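Local coordinates for protein putative type 11 methyltransferase (Sulfolobus solfataricus, PDB 3I9F) that probably acts as an S-adenosylmethionine-dependent methyltransferase of the type 11 family, and binds zinc ions in the crystal, at residues E7-N12 and K144-T149; N83-M88 and G135-F140; I111-R114 and G119-P122; W113-T118 and E130-G135. All blocks are in the same frame, centred on the assembly; numbering follows the deposited sequence.

Contact 1 of 4, residues E7-N12 and K144-T149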
loop_
_atom_site.group_PDB
_atom_site.type_symbol
_atom_site.label_atom_id
_atom_site.label_comp_id
_atom_site.label_asym_id
_atom_site.label_seq_id
_atom_site.Cartn_x
_atom_site.Cartn_y
_atom_site.Cartn_z
ATOM N N GLU B 7 -23.277 -12.901 -2.567
ATOM C CA GLU B 7 -23.822 -12.895 -3.933
ATOM C C GLU B 7 -25.260 -12.302 -3.999
ATOM O O GLU B 7 -25.677 -11.778 -5.036
ATOM C CB GLU B 7 -23.752 -14.325 -4.513
ATOM N N GLU B 8 -25.984 -12.342 -2.878
ATOM C CA GLU B 8 -27.391 -11.910 -2.815
ATOM C C GLU B 8 -27.631 -10.419 -2.548
ATOM O O GLU B 8 -28.750 -9.912 -2.764
ATOM C CB GLU B 8 -28.125 -12.718 -1.740
ATOM C CG GLU B 8 -28.123 -14.251 -1.988
ATOM C CD GLU B 8 -28.961 -15.049 -0.969
ATOM O OE1 GLU B 8 -29.451 -14.466 0.032
ATOM O OE2 GLU B 8 -29.116 -16.276 -1.177
ATOM N N TYR B 9 -26.607 -9.709 -2.067
ATOM C CA TYR B 9 -26.778 -8.276 -1.740
ATOM C C TYR B 9 -25.652 -7.363 -2.226
ATOM O O TYR B 9 -25.909 -6.200 -2.478
ATOM C CB TYR B 9 -27.024 -8.091 -0.235
ATOM C CG TYR B 9 -26.049 -8.852 0.608
ATOM C CD1 TYR B 9 -26.334 -10.146 1.030
ATOM C CD2 TYR B 9 -24.806 -8.304 0.943
ATOM C CE1 TYR B 9 -25.424 -10.878 1.791
ATOM C CE2 TYR B 9 -23.890 -9.015 1.694
ATOM C CZ TYR B 9 -24.203 -10.300 2.134
ATOM O OH TYR B 9 -23.312 -11.016 2.895
ATOM N N LEU B 10 -24.425 -7.868 -2.364
ATOM C CA LEU B 10 -23.338 -7.039 -2.911
ATOM C C LEU B 10 -23.606 -6.465 -4.318
ATOM O O LEU B 10 -23.427 -5.259 -4.536
ATOM C CB LEU B 10 -22.003 -7.787 -2.927
ATOM C CG LEU B 10 -21.336 -8.036 -1.583
ATOM C CD1 LEU B 10 -19.972 -8.640 -1.839
ATOM C CD2 LEU B 10 -21.237 -6.760 -0.768
ATOM N N PRO B 11 -24.038 -7.315 -5.275
ATOM C CA PRO B 11 -24.170 -6.800 -6.641
ATOM C C PRO B 11 -25.098 -5.612 -6.730
ATOM O O PRO B 11 -24.760 -4.607 -7.350
ATOM C CB PRO B 11 -24.719 -8.001 -7.409
ATOM C CG PRO B 11 -24.102 -9.178 -6.693
ATOM C CD PRO B 11 -24.214 -8.779 -5.239
ATOM N N ASN B 12 -26.242 -5.696 -6.073
ATOM C CA ASN B 12 -27.135 -4.555 -6.071
ATOM C C ASN B 12 -26.440 -3.258 -5.618
ATOM O O ASN B 12 -26.811 -2.170 -6.053
ATOM C CB ASN B 12 -28.374 -4.823 -5.216
ATOM C CG ASN B 12 -29.353 -3.653 -5.246
ATOM O OD1 ASN B 12 -29.440 -2.878 -4.283
ATOM N ND2 ASN B 12 -30.043 -3.477 -6.381
ATOM N N LYS B 144 -29.506 3.473 1.730
ATOM C CA LYS B 144 -30.280 2.241 1.657
ATOM C C LYS B 144 -30.124 1.394 2.926
ATOM O O LYS B 144 -29.145 1.531 3.665
ATOM C CB LYS B 144 -29.824 1.399 0.479
ATOM C CG LYS B 144 -30.078 1.997 -0.886
ATOM C CD LYS B 144 -29.130 1.370 -1.979
ATOM C CE LYS B 144 -29.504 1.797 -3.421
ATOM N NZ LYS B 144 -29.991 3.235 -3.516
ATOM N N ARG B 145 -31.084 0.495 3.146
ATOM C CA ARG B 145 -30.971 -0.564 4.164
ATOM C C ARG B 145 -31.204 -1.924 3.563
ATOM O O ARG B 145 -31.929 -2.049 2.603
ATOM C CB ARG B 145 -31.998 -0.389 5.243
ATOM C CG ARG B 145 -31.926 0.897 5.931
ATOM C CD ARG B 145 -32.713 0.815 7.196
ATOM N NE ARG B 145 -32.569 2.037 7.964
ATOM C CZ ARG B 145 -33.135 3.193 7.652
ATOM N NH1 ARG B 145 -33.908 3.305 6.573
ATOM N NH2 ARG B 145 -32.927 4.256 8.427
ATOM N N PHE B 146 -30.612 -2.950 4.145
ATOM C CA PHE B 146 -30.773 -4.317 3.654
ATOM C C PHE B 146 -30.472 -5.333 4.765
ATOM O O PHE B 146 -29.849 -4.996 5.762
ATOM C CB PHE B 146 -29.931 -4.558 2.397
ATOM C CG PHE B 146 -28.453 -4.536 2.626
ATOM C CD1 PHE B 146 -27.711 -5.731 2.618
ATOM C CD2 PHE B 146 -27.784 -3.336 2.843
ATOM C CE1 PHE B 146 -26.327 -5.721 2.829
ATOM C CE2 PHE B 146 -26.394 -3.319 3.048
ATOM C CZ PHE B 146 -25.670 -4.508 3.049
ATOM N N ASN B 147 -30.969 -6.558 4.596
ATOM C CA ASN B 147 -30.850 -7.609 5.592
ATOM C C ASN B 147 -30.077 -8.777 5.015
ATOM O O ASN B 147 -30.670 -9.731 4.521
ATOM C CB ASN B 147 -32.233 -8.073 6.073
ATOM C CG ASN B 147 -33.015 -6.963 6.807
ATOM O OD1 ASN B 147 -32.470 -6.235 7.676
ATOM N ND2 ASN B 147 -34.311 -6.847 6.474
ATOM N N PRO B 148 -28.742 -8.725 5.113
ATOM C CA PRO B 148 -27.847 -9.779 4.602
ATOM C C PRO B 148 -28.231 -11.157 5.072
ATOM O O PRO B 148 -28.147 -12.117 4.305
ATOM C CB PRO B 148 -26.481 -9.427 5.229
ATOM C CG PRO B 148 -26.575 -8.047 5.643
ATOM C CD PRO B 148 -28.012 -7.732 5.919
ATOM N N THR B 149 -28.580 -11.250 6.359
ATOM C CA THR B 149 -29.026 -12.482 6.970
ATOM C C THR B 149 -30.092 -12.121 7.997
ATOM O O THR B 149 -30.406 -10.959 8.167
ATOM C CB THR B 149 -27.872 -13.258 7.641
ATOM O OG1 THR B 149 -27.824 -12.937 9.039
ATOM C CG2 THR B 149 -26.562 -12.975 6.989
#
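This is a buried apolar contact in which Tyr-9, from the segment leading into helix 10-14, packs against Phe-146 and Pro-148 where the edge strand 140-146 runs out into a loop. The fold is the Rossmann-like one of class I methyltransferases, as the strand order 3-2-1-4-5-7-6 with an antiparallel seventh strand, 152-159, makes plain; the contact thus brings the N-terminal region against the end of the sixth strand. The 200 Å² buried between the segments comes mostly from these three side chains. Tyr-9 meets its two partners with different parts of the ring. Pro-148 lies over one face, its CB 4.1 Å from the ring centroid and 21° off the normal, a CH-pi contact displaced toward the CE1 and CZ rim. Phe-146 comes in obliquely: the two ring centroids are 5.6 Å apart and the planes are inclined at 32°. Both aromatic side chains hold CG between the backbone N and the carbonyl carbon (chi1 48° for Tyr-9); with CB directed at the opposing segment, both rings meet between the two backbones. Ile-111 of strand 106-113 touches all three side chains, closing the cluster onto the sheet. The polar end of Tyr-9 is satisfied by a hydrogen bond between its OH and the OH of Tyr-31, leaving the carbon framework to the packing. Phe-146 presents one corner: its CE1 approaches Tyr-9 CD2 to 3.5 Å, while its CD1 lies 3.8 Å from Tyr-9 CB.

Contact 2 of 4, residues N83-M88 and G135-F140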
loop_
_atom_site.group_PDB
_atom_site.type_symbol
_atom_site.label_atom_id
_atom_site.label_comp_id
_atom_site.label_asym_id
_atom_site.label_seq_id
_atom_site.Cartn_x
_atom_site.Cartn_y
_atom_site.Cartn_z
ATOM N N ASN B 83 -18.857 -6.657 9.904
ATOM C CA ASN B 83 -18.729 -7.206 11.269
ATOM C C ASN B 83 -17.459 -6.827 11.933
ATOM O O ASN B 83 -16.928 -7.616 12.685
ATOM C CB ASN B 83 -18.849 -8.716 11.253
ATOM C CG ASN B 83 -20.092 -9.162 10.511
ATOM O OD1 ASN B 83 -21.227 -8.773 10.870
ATOM N ND2 ASN B 83 -19.897 -9.895 9.441
ATOM N N SER B 84 -16.949 -5.643 11.632
ATOM C CA SER B 84 -15.593 -5.306 12.038
ATOM C C SER B 84 -15.485 -3.999 12.816
ATOM O O SER B 84 -14.558 -3.855 13.551
ATOM C CB SER B 84 -14.639 -5.291 10.836
ATOM O OG SER B 84 -15.015 -4.292 9.909
ATOM N N PHE B 85 -16.395 -3.051 12.651
ATOM C CA PHE B 85 -16.254 -1.772 13.319
ATOM C C PHE B 85 -16.397 -1.880 14.822
ATOM O O PHE B 85 -15.674 -1.240 15.561
ATOM C CB PHE B 85 -17.261 -0.769 12.789
ATOM C CG PHE B 85 -17.043 0.625 13.260
ATOM C CD1 PHE B 85 -16.034 1.399 12.716
ATOM C CD2 PHE B 85 -17.868 1.183 14.227
ATOM C CE1 PHE B 85 -15.839 2.698 13.123
ATOM C CE2 PHE B 85 -17.685 2.498 14.661
ATOM C CZ PHE B 85 -16.655 3.248 14.119
ATOM N N HIS B 86 -17.336 -2.686 15.277
ATOM C CA HIS B 86 -17.673 -2.701 16.677
ATOM C C HIS B 86 -16.518 -3.036 17.587
ATOM O O HIS B 86 -16.439 -2.509 18.688
ATOM C CB HIS B 86 -18.873 -3.592 16.970
ATOM C CG HIS B 86 -18.664 -5.035 16.667
ATOM N ND1 HIS B 86 -19.186 -5.633 15.541
ATOM C CD2 HIS B 86 -18.024 -6.012 17.356
ATOM C CE1 HIS B 86 -18.857 -6.914 15.539
ATOM N NE2 HIS B 86 -18.153 -7.171 16.628
ATOM N N ASP B 87 -15.569 -3.838 17.148
ATOM C CA ASP B 87 -14.431 -4.086 18.032
ATOM C C ASP B 87 -13.121 -3.464 17.584
ATOM O O ASP B 87 -12.079 -3.778 18.120
ATOM C CB ASP B 87 -14.308 -5.580 18.373
ATOM C CG ASP B 87 -14.232 -6.478 17.153
ATOM O OD1 ASP B 87 -14.362 -5.994 15.994
ATOM O OD2 ASP B 87 -14.073 -7.701 17.386
ATOM N N MET B 88 -13.202 -2.494 16.683
ATOM C CA MET B 88 -12.041 -1.871 16.121
ATOM C C MET B 88 -11.446 -0.849 17.079
ATOM O O MET B 88 -12.169 -0.061 17.709
ATOM C CB MET B 88 -12.420 -1.187 14.809
ATOM C CG MET B 88 -11.300 -1.046 13.802
ATOM S SD MET B 88 -11.932 -0.602 12.148
ATOM C CE MET B 88 -10.458 0.151 11.761
ATOM N N GLY B 135 -24.053 7.471 15.367
ATOM C CA GLY B 135 -23.294 8.275 16.302
ATOM C C GLY B 135 -21.849 8.429 15.857
ATOM O O GLY B 135 -21.309 9.506 15.940
ATOM N N TRP B 136 -21.228 7.366 15.351
ATOM C CA TRP B 136 -19.851 7.443 14.836
ATOM C C TRP B 136 -19.741 8.040 13.425
ATOM O O TRP B 136 -18.831 8.843 13.103
ATOM C CB TRP B 136 -19.222 6.047 14.800
ATOM C CG TRP B 136 -19.077 5.499 16.124
ATOM C CD1 TRP B 136 -19.895 4.592 16.738
ATOM C CD2 TRP B 136 -18.076 5.828 17.057
ATOM N NE1 TRP B 136 -19.460 4.348 17.998
ATOM C CE2 TRP B 136 -18.339 5.096 18.225
ATOM C CE3 TRP B 136 -16.991 6.704 17.037
ATOM C CZ2 TRP B 136 -17.526 5.175 19.365
ATOM C CZ3 TRP B 136 -16.188 6.784 18.164
ATOM C CH2 TRP B 136 -16.476 6.031 19.321
ATOM N N PHE B 137 -20.644 7.591 12.566
ATOM C CA PHE B 137 -20.663 8.025 11.202
ATOM C C PHE B 137 -21.619 9.192 11.092
ATOM O O PHE B 137 -22.508 9.186 10.259
ATOM C CB PHE B 137 -21.088 6.869 10.317
ATOM C CG PHE B 137 -20.043 5.790 10.186
ATOM C CD1 PHE B 137 -19.172 5.787 9.116
ATOM C CD2 PHE B 137 -19.928 4.784 11.133
ATOM C CE1 PHE B 137 -18.214 4.816 8.990
ATOM C CE2 PHE B 137 -18.993 3.816 11.009
ATOM C CZ PHE B 137 -18.126 3.827 9.939
ATOM N N SER B 138 -21.390 10.214 11.918
ATOM C CA SER B 138 -22.312 11.347 12.080
ATOM C C SER B 138 -22.290 12.411 10.969
ATOM O O SER B 138 -23.142 13.307 10.990
ATOM C CB SER B 138 -21.974 12.053 13.380
ATOM O OG SER B 138 -20.623 12.511 13.295
ATOM N N ASN B 139 -21.317 12.342 10.055
ATOM C CA ASN B 139 -21.301 13.187 8.856
ATOM C C ASN B 139 -21.871 12.419 7.657
ATOM O O ASN B 139 -21.536 12.703 6.495
ATOM C CB ASN B 139 -19.875 13.636 8.522
ATOM C CG ASN B 139 -19.153 14.246 9.718
ATOM O OD1 ASN B 139 -18.271 13.597 10.357
ATOM N ND2 ASN B 139 -19.527 15.479 10.057
ATOM N N PHE B 140 -22.692 11.407 7.946
ATOM C CA PHE B 140 -23.218 10.533 6.903
ATOM C C PHE B 140 -24.674 10.287 7.145
ATOM O O PHE B 140 -25.148 10.370 8.268
ATOM C CB PHE B 140 -22.491 9.187 6.895
ATOM C CG PHE B 140 -21.025 9.289 6.597
ATOM C CD1 PHE B 140 -20.545 9.002 5.347
ATOM C CD2 PHE B 140 -20.126 9.662 7.589
ATOM C CE1 PHE B 140 -19.201 9.120 5.085
ATOM C CE2 PHE B 140 -18.797 9.790 7.326
ATOM C CZ PHE B 140 -18.330 9.519 6.086
#
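Phe-85 takes part in two edge-to-face pairs at once and plays the opposite role in each: its edge points at the face of Trp-136, while its own face receives the edge of Phe-137. In the first pair Phe-85 CE2 sits 3.5 Å above the indole plane of Trp-136, displaced toward the rim, and comes within 3.6 Å of Trp-136 CG; this is the steeper pair, with the Phe-85 ring and the five-membered ring of Trp-136 inclined at 69°. In the second, Phe-137 CE2 stands 3.8 Å above the Phe-85 plane, over the ring centre, and the two phenyl planes are more inclined, at 54°. The centroid separations are similar, 5.2 Å from Phe-85 to the Trp-136 five-membered ring and 5.1 Å from Phe-85 to Phe-137. Phe-85 reaches Trp-136 and Phe-137 with CG anti to its backbone N (chi1 -171°), its ring extended from a type I turn spanning Phe-85 to Met-88. This turn belongs to the loop that follows strand 76-82, the fourth strand of the class I methyltransferase fold, and the cluster ties it to the C-terminal end of helix 130-136. There the chain leaves helical geometry at Phe-137, the centre of an inverse gamma turn. Phe-81 adds a further edge-to-face partner for Phe-85, and Val-94 and Ile-95 of helix 91-101 also touch it. On the Trp-136 flank, the indole side chain is about 9 Å from that of Asp-90, which binds zinc in a crystal structure of this protein, though none is bound at Asp-90 in this chain.

Contact 3 of 4, residues I111-R114 and G119-P122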
loop_
_atom_site.group_PDB
_atom_site.type_symbol
_atom_site.label_atom_id
_atom_site.label_comp_id
_atom_site.label_asym_id
_atom_site.label_seq_id
_atom_site.Cartn_x
_atom_site.Cartn_y
_atom_site.Cartn_z
ATOM N N ILE B 111 -22.092 -3.796 7.400
ATOM C CA ILE B 111 -22.768 -5.015 7.799
ATOM C C ILE B 111 -22.334 -5.344 9.214
ATOM O O ILE B 111 -21.154 -5.314 9.517
ATOM C CB ILE B 111 -22.413 -6.187 6.882
ATOM C CG1 ILE B 111 -22.852 -5.861 5.438
ATOM C CG2 ILE B 111 -23.100 -7.454 7.354
ATOM C CD1 ILE B 111 -22.241 -6.784 4.381
ATOM N N ASP B 112 -23.289 -5.623 10.091
ATOM C CA ASP B 112 -22.989 -6.045 11.433
ATOM C C ASP B 112 -24.168 -6.788 12.000
ATOM O O ASP B 112 -25.276 -6.715 11.460
ATOM C CB ASP B 112 -22.664 -4.846 12.347
ATOM C CG ASP B 112 -21.624 -5.188 13.428
ATOM O OD1 ASP B 112 -21.299 -6.390 13.593
ATOM O OD2 ASP B 112 -21.097 -4.257 14.098
ATOM N N TRP B 113 -23.900 -7.462 13.118
ATOM C CA TRP B 113 -24.843 -8.263 13.856
ATOM C C TRP B 113 -25.935 -7.455 14.522
ATOM O O TRP B 113 -25.674 -6.380 15.002
ATOM C CB TRP B 113 -24.095 -9.022 14.930
ATOM C CG TRP B 113 -23.184 -10.077 14.410
ATOM C CD1 TRP B 113 -21.876 -9.933 14.085
ATOM C CD2 TRP B 113 -23.514 -11.444 14.149
ATOM N NE1 TRP B 113 -21.355 -11.133 13.651
ATOM C CE2 TRP B 113 -22.337 -12.078 13.675
ATOM C CE3 TRP B 113 -24.669 -12.202 14.303
ATOM C CZ2 TRP B 113 -22.285 -13.438 13.359
ATOM C CZ3 TRP B 113 -24.629 -13.567 13.971
ATOM C CH2 TRP B 113 -23.451 -14.162 13.500
ATOM N N ARG B 114 -27.163 -7.959 14.573
ATOM C CA ARG B 114 -28.214 -7.187 15.234
ATOM C C ARG B 114 -27.906 -7.176 16.734
ATOM O O ARG B 114 -27.318 -8.113 17.261
ATOM C CB ARG B 114 -29.610 -7.735 14.982
ATOM C CG ARG B 114 -29.961 -7.901 13.527
ATOM C CD ARG B 114 -31.425 -8.269 13.350
ATOM N NE ARG B 114 -31.684 -9.045 12.129
ATOM C CZ ARG B 114 -31.982 -8.538 10.913
ATOM N NH1 ARG B 114 -32.042 -7.208 10.689
ATOM N NH2 ARG B 114 -32.222 -9.377 9.890
ATOM N N GLY B 119 -27.992 -15.758 19.733
ATOM C CA GLY B 119 -27.431 -17.036 20.085
ATOM C C GLY B 119 -26.093 -17.217 19.420
ATOM O O GLY B 119 -25.071 -17.412 20.082
ATOM N N ILE B 120 -26.094 -17.184 18.091
ATOM C CA ILE B 120 -24.837 -17.143 17.365
ATOM C C ILE B 120 -24.361 -15.689 17.357
ATOM O O ILE B 120 -25.160 -14.751 17.568
ATOM C CB ILE B 120 -24.929 -17.690 15.920
ATOM C CG1 ILE B 120 -26.014 -16.982 15.117
ATOM C CG2 ILE B 120 -25.188 -19.193 15.930
ATOM C CD1 ILE B 120 -26.056 -17.448 13.661
ATOM N N GLY B 121 -23.045 -15.551 17.149
ATOM C CA GLY B 121 -22.390 -14.272 16.926
ATOM C C GLY B 121 -21.611 -13.801 18.143
ATOM O O GLY B 121 -21.466 -14.522 19.104
ATOM N N PRO B 122 -21.071 -12.591 18.081
ATOM C CA PRO B 122 -20.252 -12.114 19.193
ATOM C C PRO B 122 -21.097 -11.739 20.436
ATOM O O PRO B 122 -22.322 -11.654 20.369
ATOM C CB PRO B 122 -19.541 -10.907 18.586
ATOM C CG PRO B 122 -20.412 -10.492 17.442
ATOM C CD PRO B 122 -20.936 -11.737 16.890
#
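One face of the Trp-113 indole is covered closely by Gly-121 CA and the ring of Pro-122, whereas Ile-120 meets the far rim of the same indole more loosely. On the tight side, Gly-121 CA stands 3.6 Å from the centroid of the six-membered ring and Pro-122 CD 3.4 Å from that of the five-membered ring. Each lies only 12° off the ring normal, so two CH-pi contacts press side by side on one face. Gly-121, with no side chain, can lay its CA directly on the indole; Pro-122 adds its CG, 3.7 Å from Trp-113 CD1. The first torsion of Trp-113 carries the indole toward the loop (CG anti to the carbonyl carbon, chi1 -68°). On the loose side, Ile-120 is exposed to solvent and brings its CG1 to 3.9 Å from Trp-113 CZ3, along the outer benzene corner. Arg-127 ties this loop together, hydrogen-bonding to the backbone O atoms of Arg-114, Ile-120 and Pro-122. Trp-113 ends strand 106-113, the fifth strand of the methyltransferase sheet, and the contact folds the chain leaving it back over that residue before helix 130-136 begins. His-152, from the neighbouring antiparallel strand 152-159, also meets the indole, with the ring planes at about 40°.

Contact 4 of 4, residues W113-T118 and E130-G135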
loop_
_atom_site.group_PDB
_atom_site.type_symbol
_atom_site.label_atom_id
_atom_site.label_comp_id
_atom_site.label_asym_id
_atom_site.label_seq_id
_atom_site.Cartn_x
_atom_site.Cartn_y
_atom_site.Cartn_z
ATOM N N TRP B 113 -23.900 -7.462 13.118
ATOM C CA TRP B 113 -24.843 -8.263 13.856
ATOM C C TRP B 113 -25.935 -7.455 14.522
ATOM O O TRP B 113 -25.674 -6.380 15.002
ATOM C CB TRP B 113 -24.095 -9.022 14.930
ATOM C CG TRP B 113 -23.184 -10.077 14.410
ATOM C CD1 TRP B 113 -21.876 -9.933 14.085
ATOM C CD2 TRP B 113 -23.514 -11.444 14.149
ATOM N NE1 TRP B 113 -21.355 -11.133 13.651
ATOM C CE2 TRP B 113 -22.337 -12.078 13.675
ATOM C CE3 TRP B 113 -24.669 -12.202 14.303
ATOM C CZ2 TRP B 113 -22.285 -13.438 13.359
ATOM C CZ3 TRP B 113 -24.629 -13.567 13.971
ATOM C CH2 TRP B 113 -23.451 -14.162 13.500
ATOM N N ARG B 114 -27.163 -7.959 14.573
ATOM C CA ARG B 114 -28.214 -7.187 15.234
ATOM C C ARG B 114 -27.906 -7.176 16.734
ATOM O O ARG B 114 -27.318 -8.113 17.261
ATOM C CB ARG B 114 -29.610 -7.735 14.982
ATOM C CG ARG B 114 -29.961 -7.901 13.527
ATOM C CD ARG B 114 -31.425 -8.269 13.350
ATOM N NE ARG B 114 -31.684 -9.045 12.129
ATOM C CZ ARG B 114 -31.982 -8.538 10.913
ATOM N NH1 ARG B 114 -32.042 -7.208 10.689
ATOM N NH2 ARG B 114 -32.222 -9.377 9.890
ATOM N N LYS B 115 -28.340 -6.108 17.389
ATOM C CA LYS B 115 -28.099 -5.876 18.791
ATOM C C LYS B 115 -29.220 -6.508 19.622
ATOM O O LYS B 115 -29.982 -5.826 20.296
ATOM C CB LYS B 115 -28.013 -4.365 19.010
ATOM C CG LYS B 115 -27.445 -3.919 20.360
ATOM C CD LYS B 115 -27.569 -2.409 20.494
ATOM C CE LYS B 115 -26.616 -1.800 21.501
ATOM N NZ LYS B 115 -26.919 -0.324 21.700
ATOM N N GLU B 116 -29.319 -7.826 19.519
ATOM C CA GLU B 116 -30.241 -8.650 20.301
ATOM C C GLU B 116 -29.547 -9.968 20.488
ATOM O O GLU B 116 -28.508 -10.196 19.879
ATOM C CB GLU B 116 -31.601 -8.850 19.618
ATOM C CG GLU B 116 -31.566 -9.066 18.098
ATOM C CD GLU B 116 -32.986 -9.272 17.477
ATOM O OE1 GLU B 116 -33.346 -8.532 16.505
ATOM O OE2 GLU B 116 -33.733 -10.180 17.971
ATOM N N ASN B 117 -30.081 -10.845 21.337
ATOM C CA ASN B 117 -29.401 -12.118 21.536
ATOM C C ASN B 117 -29.861 -13.101 20.486
ATOM O O ASN B 117 -30.960 -13.605 20.551
ATOM C CB ASN B 117 -29.578 -12.695 22.939
ATOM C CG ASN B 117 -28.575 -13.849 23.216
ATOM O OD1 ASN B 117 -27.747 -14.225 22.332
ATOM N ND2 ASN B 117 -28.633 -14.405 24.442
ATOM N N THR B 118 -29.005 -13.328 19.493
ATOM C CA THR B 118 -29.287 -14.203 18.362
ATOM C C THR B 118 -28.610 -15.562 18.576
ATOM O O THR B 118 -28.637 -16.420 17.708
ATOM C CB THR B 118 -28.743 -13.588 17.106
ATOM O OG1 THR B 118 -27.326 -13.426 17.248
ATOM C CG2 THR B 118 -29.377 -12.261 16.871
ATOM N N GLU B 130 -27.887 0.218 14.087
ATOM C CA GLU B 130 -27.914 1.419 13.262
ATOM C C GLU B 130 -27.677 2.677 14.063
ATOM O O GLU B 130 -26.838 3.506 13.723
ATOM C CB GLU B 130 -29.271 1.593 12.588
ATOM C CG GLU B 130 -29.260 2.737 11.568
ATOM C CD GLU B 130 -30.523 2.852 10.712
ATOM O OE1 GLU B 130 -31.066 1.805 10.279
ATOM O OE2 GLU B 130 -30.947 4.009 10.475
ATOM N N LYS B 131 -28.446 2.850 15.120
ATOM C CA LYS B 131 -28.374 4.107 15.833
ATOM C C LYS B 131 -26.938 4.318 16.362
ATOM O O LYS B 131 -26.407 5.406 16.282
ATOM C CB LYS B 131 -29.428 4.161 16.928
ATOM C CG LYS B 131 -29.462 5.500 17.640
ATOM C CD LYS B 131 -30.491 5.526 18.782
ATOM C CE LYS B 131 -30.619 6.947 19.392
ATOM N NZ LYS B 131 -30.548 8.078 18.385
ATOM N N ASP B 132 -26.316 3.254 16.870
ATOM C CA ASP B 132 -24.922 3.323 17.344
ATOM C C ASP B 132 -23.964 3.680 16.216
ATOM O O ASP B 132 -23.060 4.480 16.397
ATOM C CB ASP B 132 -24.494 2.009 18.014
ATOM C CG ASP B 132 -25.298 1.704 19.288
ATOM O OD1 ASP B 132 -25.481 2.647 20.116
ATOM O OD2 ASP B 132 -25.735 0.535 19.463
ATOM N N TYR B 133 -24.187 3.097 15.045
ATOM C CA TYR B 133 -23.343 3.353 13.924
ATOM C C TYR B 133 -23.434 4.820 13.573
ATOM O O TYR B 133 -22.408 5.462 13.373
ATOM C CB TYR B 133 -23.644 2.423 12.741
ATOM C CG TYR B 133 -22.777 1.165 12.749
ATOM C CD1 TYR B 133 -23.225 -0.012 13.285
ATOM C CD2 TYR B 133 -21.505 1.175 12.221
ATOM C CE1 TYR B 133 -22.449 -1.135 13.293
ATOM C CE2 TYR B 133 -20.725 0.051 12.218
ATOM C CZ TYR B 133 -21.203 -1.096 12.774
ATOM O OH TYR B 133 -20.403 -2.229 12.809
ATOM N N MET B 134 -24.619 5.387 13.568
ATOM C CA MET B 134 -24.753 6.777 13.104
ATOM C C MET B 134 -24.234 7.839 14.105
ATOM O O MET B 134 -23.963 8.964 13.715
ATOM C CB MET B 134 -26.188 7.059 12.613
ATOM C CG MET B 134 -26.681 6.012 11.546
ATOM S SD MET B 134 -25.513 5.576 10.216
ATOM C CE MET B 134 -25.458 7.212 9.486
ATOM N N GLY B 135 -24.053 7.471 15.367
ATOM C CA GLY B 135 -23.294 8.275 16.302
ATOM C C GLY B 135 -21.849 8.429 15.857
ATOM O O GLY B 135 -21.309 9.506 15.940
#
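The crossover from the fifth strand of the class I methyltransferase fold, 106-113, to helix 130-136 is bridged here by a single surface salt bridge, between Lys-115 just past the strand and Asp-132 in the first turn of the helix. Lys-115 NZ donates to Asp-132 OD2 at 2.7 Å, and OD2 accepts through its syn lone pair, the side facing OD1. Toward the lysine the carboxylate is nonetheless one-sided: Asp-132 OD1 is 3.7 Å from Lys-115 NZ, and one oxygen carries the bond. That oxygen, OD2, has a second hydrogen bond, to a residue close by in the chain, so the lysine is not its sole partner. The contact is small, with 73 Å² buried, nearly all of it from these two side chains, which cross at about a right angle. Lys-115 spans the distance with an extended chain, its CG anti to the backbone N (chi1 -166°). Its backbone sits at the centre of an inverse gamma turn, marked by a weak bond of 3.0 Å from Glu-116 N to Arg-114 O, which turns the chain sharply after the strand. Asp-129, just ahead of the helix, accepts a hydrogen bond from the backbone N of Asp-132 through its OD1, and its OD2 forms a long, weak ion pair with Lys-115. The methylene next to the ammonium group follows it onto the same oxygen, Lys-115 CE lying 3.2 Å from Asp-132 OD2.

Contact 1 closes the longest loop of the four, and the other three are nested inside it; contacts 3 and 4 are nested in turn within contact 2. Contacts 3 and 4, with centres 9 Å apart, share Trp-113 and Arg-114 at the end of strand 106-113. Contacts 2 and 4, with centres 10 Å apart, both use helix 130-136. Contact 1 stands off by 16 to 19 Å, yet Arg-145 NE and Glu-130 OE1 join it to contact 4 through a salt bridge. Asp-112 OD2 links contacts 2, 3 and 4, bonding to His-86 ND1 and Tyr-133 OH. All four lie about the side of the sheet formed by strands 76-82, 106-113, 152-159 and 140-146, linking loops and helix 130-136 to it.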